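Local coordinates for glycosyl hydrolases family 2, sugar binding domain protein (Bacteroides uniformis str. 3978 T3 ii, PDB 6D1P), which probably hydrolyses O-glycosidic bonds as a family 2 glycoside hydrolase, acting as a beta-glucuronidase of a human gut bacterium, at residues 744-754 with 773-784; 276-287 with 299-307. All blocks are in the same frame, centred on the assembly; numbering follows the deposited sequence.

How the contacts relate
Followed from the N terminus, the chain reaches contact 2 first: 276-287 and 299-307 are separated by 11 residues, most of them strand, so this contact closes a beta hairpin, 284-292 with 295-303. The chain then runs through the TIM-barrel region and the DUF4982 region before contact 1 opens. There 744-754 and 773-784 close a loop of 18 residues, only two of them in a strand. The two loops lie in series and neither encloses nor crosses the other. Their centres are about 49 Å apart, on opposite sides of the chain's centre: contact 2 joins strands of a sandwich next to the barrel, while contact 1 ties together two sheets near the C terminus.

Contact 1 (744-754 with 773-784); sequences RCLDACQFIEF and RRIQAANGRASI
Gln776 lies over the ring of Phe751, its partner in an antiparallel non-hydrogen-bonded pair with CA atoms 3.9 Å apart. Traced outward, Gln776 CB comes 3.2 Å from Cys749 O. CG, set beside its own backbone N (chi1 -73°), stands 3.5 Å from the Phe751 ring centroid and almost on the ring normal, a CH-pi contact. CD passes Cys749 O, NE2 continues over CE2 and CZ of Phe751 with the amide plane nearly perpendicular to the ring, and OE1 accepts from Arg521. On the same face Glu753 and Arg774 run alongside each other. Glu753 OE2 forms a salt bridge with Arg774 NE at 2.7 Å, although the bonds to NE and NH2 are both bent and weak; Arg774 NH2 also pairs with Asp82. The segment 773-784 starts in the sheet of 751-756 and ends in the facing sheet with 730-738, a layout consistent with a beta sandwich. Between the layers Ile784 CG2 sits 3.4 Å from the centroid of the Phe754 ring, over its face, and Ile752 CD1 reaches Ala777 CB and Ala782 CB. At the connecting turn Asn779 ND2 donates to Leu746 O (2.7 Å, 162° at the hydrogen), in its own amide plane. Gly780, at positive phi, brings its CA within 3.2 Å of Cys745 O, where a CB would clash.

Contact 2 (276-287 with 299-307); sequences WSPHSPALYTCV and TTQHFGFRH
Phe305 turns its edge to the face of Tyr284: the ring planes stand at 78°, the centroids are 4.8 Å apart, and Phe305 CE1 lies over the centre of the tyrosine ring, making this a T-shaped pair. Phe303 meets the same tyrosine differently. Its ring is at only 25° to that of Tyr284 but slid well aside, so overlap is slight, and it is Tyr284 CB that covers the Phe303 face, 3.7 Å from the centroid. Phe303 CG occupies the crowded position between backbone N and carbonyl carbon (chi1 58°), which lays the ring back across the neighbouring strand until CE1 meets Cys286 CB at 3.7 Å. An alanine at Tyr284 would keep that CB but would probably leave the Phe305 edge facing a gap and Gln274 N without its hydroxyl partner. Among the residues on the other face, Thr285 and His302 lie side by side, with Thr285 OG1 over the imidazole face, 3.5 Å from His302 CD2, and Thr285 CG2 touches Thr300 CG2. The register is fixed by paired backbone bonds, such as Cys286 N to Gln301 O at 2.7 Å. Farther along, Trp276 N donates to Phe305 O at 2.8 Å, while Trp276 NE1 and Arg306 NE bond to the carbonyls of Asp377 and Pro418. Because Phe303 and Cys286 also pack on Ile209 of strand 203-213, the geometry is that of an antiparallel hairpin closing the core of the immunoglobulin-like beta sandwich characteristic of family 2 glycoside hydrolases.

Contact 1 (744-754 with 773-784)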
# COMPACT_ATOMS: atom_id res chain seq x y z
N ARG A 744 27.33 -27.66 14.00
CA ARG A 744 26.17 -27.30 13.20
C ARG A 744 24.96 -28.13 13.61
O ARG A 744 25.05 -29.35 13.80
CB ARG A 744 26.47 -27.48 11.70
CG ARG A 744 25.32 -26.98 10.79
CD ARG A 744 25.62 -27.09 9.28
NE ARG A 744 26.65 -26.14 8.85
CZ ARG A 744 27.01 -25.91 7.59
NH1 ARG A 744 26.42 -26.55 6.58
NH2 ARG A 744 27.95 -25.01 7.33
N CYS A 745 23.82 -27.46 13.77
CA CYS A 745 22.57 -28.14 14.09
C CYS A 745 21.92 -28.57 12.79
O CYS A 745 21.22 -27.78 12.15
CB CYS A 745 21.65 -27.23 14.90
SG CYS A 745 22.46 -26.45 16.27
N LEU A 746 22.12 -29.82 12.40
CA LEU A 746 21.81 -30.25 11.04
C LEU A 746 20.34 -30.55 10.83
O LEU A 746 19.93 -30.84 9.69
CB LEU A 746 22.67 -31.47 10.68
CG LEU A 746 24.15 -31.15 10.43
CD1 LEU A 746 25.00 -32.42 10.34
CD2 LEU A 746 24.29 -30.33 9.15
N ASP A 747 19.52 -30.49 11.87
CA ASP A 747 18.08 -30.63 11.71
C ASP A 747 17.34 -29.39 12.20
O ASP A 747 16.14 -29.46 12.50
CB ASP A 747 17.57 -31.89 12.42
CG ASP A 747 17.78 -31.83 13.91
OD1 ASP A 747 17.23 -32.67 14.64
OD2 ASP A 747 18.50 -30.91 14.36
N ALA A 748 18.04 -28.25 12.29
CA ALA A 748 17.42 -27.01 12.73
C ALA A 748 16.55 -26.42 11.62
O ALA A 748 16.98 -26.35 10.47
CB ALA A 748 18.49 -26.00 13.17
N CYS A 749 15.33 -25.99 11.97
CA CYS A 749 14.39 -25.40 11.04
C CYS A 749 13.93 -23.98 11.40
O CYS A 749 13.04 -23.44 10.72
CB CYS A 749 13.14 -26.29 10.91
SG CYS A 749 13.47 -27.99 10.41
N GLN A 750 14.48 -23.37 12.46
CA GLN A 750 14.10 -22.01 12.85
C GLN A 750 14.05 -21.07 11.66
O GLN A 750 14.94 -21.09 10.79
CB GLN A 750 15.09 -21.42 13.87
CG GLN A 750 15.04 -22.01 15.28
CD GLN A 750 15.71 -23.38 15.39
OE1 GLN A 750 16.23 -23.92 14.40
NE2 GLN A 750 15.67 -23.94 16.59
N PHE A 751 13.02 -20.24 11.63
CA PHE A 751 13.03 -19.05 10.79
C PHE A 751 14.22 -18.17 11.13
O PHE A 751 14.54 -17.94 12.31
CB PHE A 751 11.73 -18.24 10.96
CG PHE A 751 10.63 -18.69 10.07
CD1 PHE A 751 10.71 -18.49 8.70
CD2 PHE A 751 9.52 -19.35 10.58
CE1 PHE A 751 9.69 -18.92 7.84
CE2 PHE A 751 8.50 -19.76 9.75
CZ PHE A 751 8.59 -19.56 8.37
N ILE A 752 14.88 -17.68 10.09
CA ILE A 752 15.99 -16.74 10.22
C ILE A 752 15.66 -15.53 9.37
O ILE A 752 15.09 -15.66 8.29
CB ILE A 752 17.32 -17.40 9.80
CG1 ILE A 752 17.73 -18.46 10.81
CG2 ILE A 752 18.43 -16.38 9.77
CD1 ILE A 752 18.69 -19.47 10.24
N GLU A 753 15.99 -14.34 9.89
CA GLU A 753 15.70 -13.06 9.25
C GLU A 753 16.97 -12.26 8.98
O GLU A 753 17.85 -12.17 9.83
CB GLU A 753 14.80 -12.20 10.12
CG GLU A 753 13.47 -12.83 10.39
CD GLU A 753 12.63 -11.99 11.30
OE1 GLU A 753 13.20 -11.04 11.88
OE2 GLU A 753 11.43 -12.26 11.43
N PHE A 754 17.03 -11.64 7.82
CA PHE A 754 18.17 -10.84 7.43
C PHE A 754 17.83 -9.35 7.44
O PHE A 754 16.70 -8.95 7.16
CB PHE A 754 18.67 -11.25 6.05
CG PHE A 754 19.20 -12.64 5.99
CD1 PHE A 754 18.45 -13.64 5.39
CD2 PHE A 754 20.44 -12.95 6.53
CE1 PHE A 754 18.94 -14.95 5.30
CE2 PHE A 754 20.95 -14.26 6.46
CZ PHE A 754 20.19 -15.26 5.84
N ARG A 773 14.00 -12.62 2.70
CA ARG A 773 14.39 -11.91 3.92
C ARG A 773 14.17 -12.75 5.17
O ARG A 773 14.91 -12.60 6.16
CB ARG A 773 13.58 -10.61 4.01
CG ARG A 773 14.03 -9.70 5.15
CD ARG A 773 13.11 -8.51 5.35
NE ARG A 773 12.02 -8.81 6.28
CZ ARG A 773 12.18 -8.94 7.60
NH1 ARG A 773 13.39 -8.80 8.15
NH2 ARG A 773 11.13 -9.20 8.36
N ARG A 774 13.12 -13.58 5.17
CA ARG A 774 12.84 -14.51 6.26
C ARG A 774 12.57 -15.90 5.69
O ARG A 774 11.75 -16.06 4.78
CB ARG A 774 11.65 -14.05 7.10
CG ARG A 774 11.31 -15.00 8.21
CD ARG A 774 10.00 -14.60 8.83
NE ARG A 774 10.12 -13.23 9.29
CZ ARG A 774 9.13 -12.33 9.27
NH1 ARG A 774 7.93 -12.65 8.80
NH2 ARG A 774 9.37 -11.11 9.72
N ILE A 775 13.24 -16.90 6.25
CA ILE A 775 13.17 -18.24 5.70
C ILE A 775 13.61 -19.22 6.78
O ILE A 775 14.57 -18.96 7.52
CB ILE A 775 14.05 -18.35 4.42
CG1 ILE A 775 13.98 -19.73 3.79
CG2 ILE A 775 15.48 -18.05 4.73
CD1 ILE A 775 14.69 -19.79 2.43
N GLN A 776 12.91 -20.34 6.87
CA GLN A 776 13.34 -21.41 7.76
C GLN A 776 14.69 -21.96 7.33
O GLN A 776 14.98 -22.08 6.14
CB GLN A 776 12.32 -22.54 7.77
CG GLN A 776 11.05 -22.21 8.51
CD GLN A 776 10.07 -23.36 8.44
OE1 GLN A 776 10.46 -24.49 8.13
NE2 GLN A 776 8.80 -23.08 8.69
N ALA A 777 15.52 -22.30 8.31
CA ALA A 777 16.83 -22.86 8.03
C ALA A 777 16.70 -24.22 7.34
O ALA A 777 15.72 -24.95 7.53
CB ALA A 777 17.63 -23.00 9.32
N ALA A 778 17.68 -24.54 6.50
CA ALA A 778 17.74 -25.80 5.76
C ALA A 778 18.94 -26.56 6.31
O ALA A 778 20.08 -26.26 5.95
CB ALA A 778 17.87 -25.55 4.26
N ASN A 779 18.67 -27.52 7.20
CA ASN A 779 19.72 -28.23 7.94
C ASN A 779 20.68 -27.24 8.61
O ASN A 779 21.90 -27.33 8.47
CB ASN A 779 20.46 -29.21 7.02
CG ASN A 779 19.53 -30.23 6.39
OD1 ASN A 779 19.32 -30.23 5.17
ND2 ASN A 779 18.94 -31.08 7.22
N GLY A 780 20.10 -26.31 9.37
CA GLY A 780 20.88 -25.35 10.15
C GLY A 780 21.45 -24.20 9.36
O GLY A 780 22.37 -23.53 9.83
N ARG A 781 20.90 -23.92 8.18
CA ARG A 781 21.54 -23.06 7.21
C ARG A 781 20.50 -22.20 6.51
O ARG A 781 19.42 -22.69 6.16
CB ARG A 781 22.29 -23.96 6.23
CG ARG A 781 22.94 -23.34 5.04
CD ARG A 781 23.87 -24.40 4.43
NE ARG A 781 24.51 -23.93 3.21
CZ ARG A 781 24.24 -24.40 2.00
NH1 ARG A 781 23.35 -25.37 1.85
NH2 ARG A 781 24.87 -23.91 0.93
N ALA A 782 20.80 -20.92 6.32
CA ALA A 782 19.98 -20.05 5.49
C ALA A 782 20.88 -19.00 4.87
O ALA A 782 21.84 -18.54 5.49
CB ALA A 782 18.84 -19.40 6.29
N SER A 783 20.55 -18.62 3.64
CA SER A 783 21.44 -17.81 2.83
C SER A 783 20.66 -16.76 2.07
O SER A 783 19.52 -16.98 1.69
CB SER A 783 22.21 -18.68 1.81
OG SER A 783 23.06 -19.56 2.51
N ILE A 784 21.31 -15.65 1.79
CA ILE A 784 20.69 -14.58 1.02
C ILE A 784 21.74 -13.92 0.15
O ILE A 784 22.89 -13.76 0.57
CB ILE A 784 19.99 -13.57 1.95
CG1 ILE A 784 19.22 -12.54 1.13
CG2 ILE A 784 20.99 -12.97 2.92
CD1 ILE A 784 18.12 -11.84 1.89
O HOH W 1 23.88 -27.87 6.35
O HOH W 2 16.16 -27.99 8.13

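Contact 2 (276-287 with 299-307)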
# COMPACT_ATOMS: atom_id res chain seq x y z
N TRP A 276 0.17 -34.86 -35.23
CA TRP A 276 0.69 -34.15 -34.06
C TRP A 276 0.62 -35.04 -32.83
O TRP A 276 -0.41 -35.66 -32.55
CB TRP A 276 -0.09 -32.86 -33.82
CG TRP A 276 0.50 -31.97 -32.73
CD1 TRP A 276 1.31 -30.89 -32.92
CD2 TRP A 276 0.32 -32.10 -31.31
NE1 TRP A 276 1.64 -30.33 -31.70
CE2 TRP A 276 1.05 -31.05 -30.70
CE3 TRP A 276 -0.40 -32.98 -30.49
CZ2 TRP A 276 1.09 -30.86 -29.32
CZ3 TRP A 276 -0.36 -32.80 -29.12
CH2 TRP A 276 0.38 -31.74 -28.54
N SER A 277 1.71 -35.10 -32.08
CA SER A 277 1.74 -35.75 -30.78
C SER A 277 2.81 -35.05 -29.95
O SER A 277 3.57 -34.23 -30.47
CB SER A 277 2.05 -37.24 -30.90
OG SER A 277 3.43 -37.44 -31.18
N PRO A 278 2.86 -35.32 -28.64
CA PRO A 278 3.98 -34.78 -27.85
C PRO A 278 5.33 -35.22 -28.37
O PRO A 278 6.25 -34.39 -28.48
CB PRO A 278 3.71 -35.33 -26.44
CG PRO A 278 2.21 -35.40 -26.38
CD PRO A 278 1.76 -35.80 -27.79
N HIS A 279 5.47 -36.51 -28.69
CA HIS A 279 6.73 -37.04 -29.20
C HIS A 279 7.10 -36.40 -30.53
O HIS A 279 8.27 -36.14 -30.80
CB HIS A 279 6.61 -38.56 -29.35
CG HIS A 279 7.77 -39.20 -30.05
ND1 HIS A 279 8.92 -39.56 -29.39
CD2 HIS A 279 7.94 -39.56 -31.34
CE1 HIS A 279 9.76 -40.11 -30.26
NE2 HIS A 279 9.19 -40.12 -31.45
N SER A 280 6.09 -36.09 -31.36
CA SER A 280 6.30 -35.57 -32.71
C SER A 280 5.27 -34.48 -33.00
O SER A 280 4.23 -34.73 -33.62
CB SER A 280 6.21 -36.72 -33.73
OG SER A 280 6.27 -36.26 -35.07
N PRO A 281 5.54 -33.25 -32.57
CA PRO A 281 4.53 -32.17 -32.68
C PRO A 281 4.48 -31.55 -34.07
O PRO A 281 4.69 -30.35 -34.27
CB PRO A 281 4.98 -31.18 -31.60
CG PRO A 281 6.46 -31.36 -31.51
CD PRO A 281 6.72 -32.83 -31.78
N ALA A 282 4.17 -32.38 -35.07
CA ALA A 282 3.99 -31.87 -36.42
C ALA A 282 2.82 -30.90 -36.48
O ALA A 282 1.69 -31.26 -36.14
CB ALA A 282 3.78 -33.03 -37.40
N LEU A 283 3.09 -29.69 -36.94
CA LEU A 283 2.10 -28.64 -37.05
C LEU A 283 1.91 -28.26 -38.51
O LEU A 283 2.90 -28.04 -39.22
CB LEU A 283 2.50 -27.41 -36.24
CG LEU A 283 2.45 -27.49 -34.72
CD1 LEU A 283 3.11 -26.25 -34.09
CD2 LEU A 283 1.01 -27.61 -34.29
N TYR A 284 0.66 -28.21 -38.94
CA TYR A 284 0.29 -27.64 -40.23
C TYR A 284 0.02 -26.16 -40.06
O TYR A 284 -0.16 -25.65 -38.95
CB TYR A 284 -0.96 -28.33 -40.79
CG TYR A 284 -0.72 -29.71 -41.37
CD1 TYR A 284 -0.41 -30.78 -40.55
CD2 TYR A 284 -0.84 -29.94 -42.74
CE1 TYR A 284 -0.20 -32.04 -41.06
CE2 TYR A 284 -0.64 -31.21 -43.27
CZ TYR A 284 -0.32 -32.25 -42.43
OH TYR A 284 -0.11 -33.52 -42.93
N THR A 285 -0.03 -25.46 -41.19
CA THR A 285 -0.28 -24.03 -41.20
C THR A 285 -1.41 -23.70 -42.16
O THR A 285 -1.52 -24.32 -43.22
CB THR A 285 0.98 -23.24 -41.58
OG1 THR A 285 1.80 -23.07 -40.41
CG2 THR A 285 0.64 -21.87 -42.14
N CYS A 286 -2.26 -22.76 -41.77
CA CYS A 286 -3.29 -22.21 -42.63
C CYS A 286 -3.08 -20.71 -42.73
O CYS A 286 -3.00 -20.02 -41.71
CB CYS A 286 -4.68 -22.54 -42.08
SG CYS A 286 -6.03 -21.70 -42.93
N VAL A 287 -2.98 -20.20 -43.95
CA VAL A 287 -2.77 -18.77 -44.20
C VAL A 287 -3.99 -18.24 -44.92
O VAL A 287 -4.32 -18.70 -46.03
CB VAL A 287 -1.49 -18.51 -45.01
CG1 VAL A 287 -1.29 -17.02 -45.18
CG2 VAL A 287 -0.27 -19.13 -44.35
N THR A 299 -3.27 -13.53 -42.10
CA THR A 299 -3.22 -14.17 -40.80
C THR A 299 -2.79 -15.62 -40.99
O THR A 299 -3.30 -16.32 -41.87
CB THR A 299 -4.56 -14.10 -40.06
OG1 THR A 299 -4.46 -14.80 -38.82
CG2 THR A 299 -5.67 -14.71 -40.90
N THR A 300 -1.84 -16.05 -40.17
CA THR A 300 -1.29 -17.39 -40.22
C THR A 300 -1.72 -18.15 -38.97
O THR A 300 -1.62 -17.62 -37.86
CB THR A 300 0.23 -17.33 -40.32
OG1 THR A 300 0.59 -16.51 -41.44
CG2 THR A 300 0.81 -18.71 -40.47
N GLN A 301 -2.18 -19.38 -39.16
CA GLN A 301 -2.69 -20.19 -38.07
C GLN A 301 -2.06 -21.57 -38.12
O GLN A 301 -1.99 -22.19 -39.19
CB GLN A 301 -4.21 -20.33 -38.18
CG GLN A 301 -4.94 -19.02 -38.20
CD GLN A 301 -5.16 -18.49 -36.82
OE1 GLN A 301 -5.40 -19.26 -35.88
NE2 GLN A 301 -5.05 -17.17 -36.67
N HIS A 302 -1.61 -22.07 -36.97
CA HIS A 302 -1.18 -23.45 -36.88
C HIS A 302 -2.33 -24.34 -36.42
O HIS A 302 -3.29 -23.89 -35.80
CB HIS A 302 0.00 -23.60 -35.93
CG HIS A 302 1.20 -22.81 -36.33
ND1 HIS A 302 1.28 -21.44 -36.16
CD2 HIS A 302 2.36 -23.18 -36.91
CE1 HIS A 302 2.44 -21.01 -36.61
NE2 HIS A 302 3.12 -22.04 -37.07
N PHE A 303 -2.21 -25.62 -36.74
CA PHE A 303 -3.14 -26.63 -36.25
C PHE A 303 -2.46 -27.99 -36.39
O PHE A 303 -1.31 -28.09 -36.84
CB PHE A 303 -4.47 -26.57 -36.99
CG PHE A 303 -4.35 -26.75 -38.48
CD1 PHE A 303 -4.08 -25.67 -39.30
CD2 PHE A 303 -4.51 -28.01 -39.04
CE1 PHE A 303 -3.97 -25.83 -40.66
CE2 PHE A 303 -4.41 -28.18 -40.41
CZ PHE A 303 -4.13 -27.09 -41.23
N GLY A 304 -3.18 -29.04 -36.02
CA GLY A 304 -2.59 -30.36 -35.96
C GLY A 304 -3.62 -31.45 -36.15
O GLY A 304 -4.79 -31.31 -35.78
N PHE A 305 -3.18 -32.55 -36.75
CA PHE A 305 -3.99 -33.75 -36.91
C PHE A 305 -3.67 -34.69 -35.77
O PHE A 305 -2.54 -35.14 -35.62
CB PHE A 305 -3.73 -34.41 -38.28
CG PHE A 305 -4.24 -33.60 -39.45
CD1 PHE A 305 -3.41 -32.70 -40.11
CD2 PHE A 305 -5.55 -33.73 -39.89
CE1 PHE A 305 -3.88 -31.95 -41.17
CE2 PHE A 305 -6.02 -32.99 -40.96
CZ PHE A 305 -5.18 -32.10 -41.60
N ARG A 306 -4.67 -34.99 -34.95
CA ARG A 306 -4.46 -35.95 -33.88
C ARG A 306 -5.80 -36.55 -33.50
O ARG A 306 -6.86 -35.96 -33.73
CB ARG A 306 -3.79 -35.32 -32.66
CG ARG A 306 -4.39 -33.96 -32.29
CD ARG A 306 -4.69 -33.91 -30.82
NE ARG A 306 -5.44 -32.72 -30.45
CZ ARG A 306 -6.72 -32.51 -30.71
NH1 ARG A 306 -7.42 -33.41 -31.40
NH2 ARG A 306 -7.33 -31.41 -30.29
N HIS A 307 -5.75 -37.75 -32.93
CA HIS A 307 -6.95 -38.45 -32.52
C HIS A 307 -6.72 -38.95 -31.11
O HIS A 307 -5.65 -39.50 -30.81
CB HIS A 307 -7.27 -39.63 -33.46
CG HIS A 307 -8.40 -40.49 -32.98
ND1 HIS A 307 -8.28 -41.36 -31.92
CD2 HIS A 307 -9.68 -40.60 -33.42
CE1 HIS A 307 -9.44 -41.97 -31.72
NE2 HIS A 307 -10.31 -41.52 -32.61
O HOH W 3 -0.24 -32.06 -37.36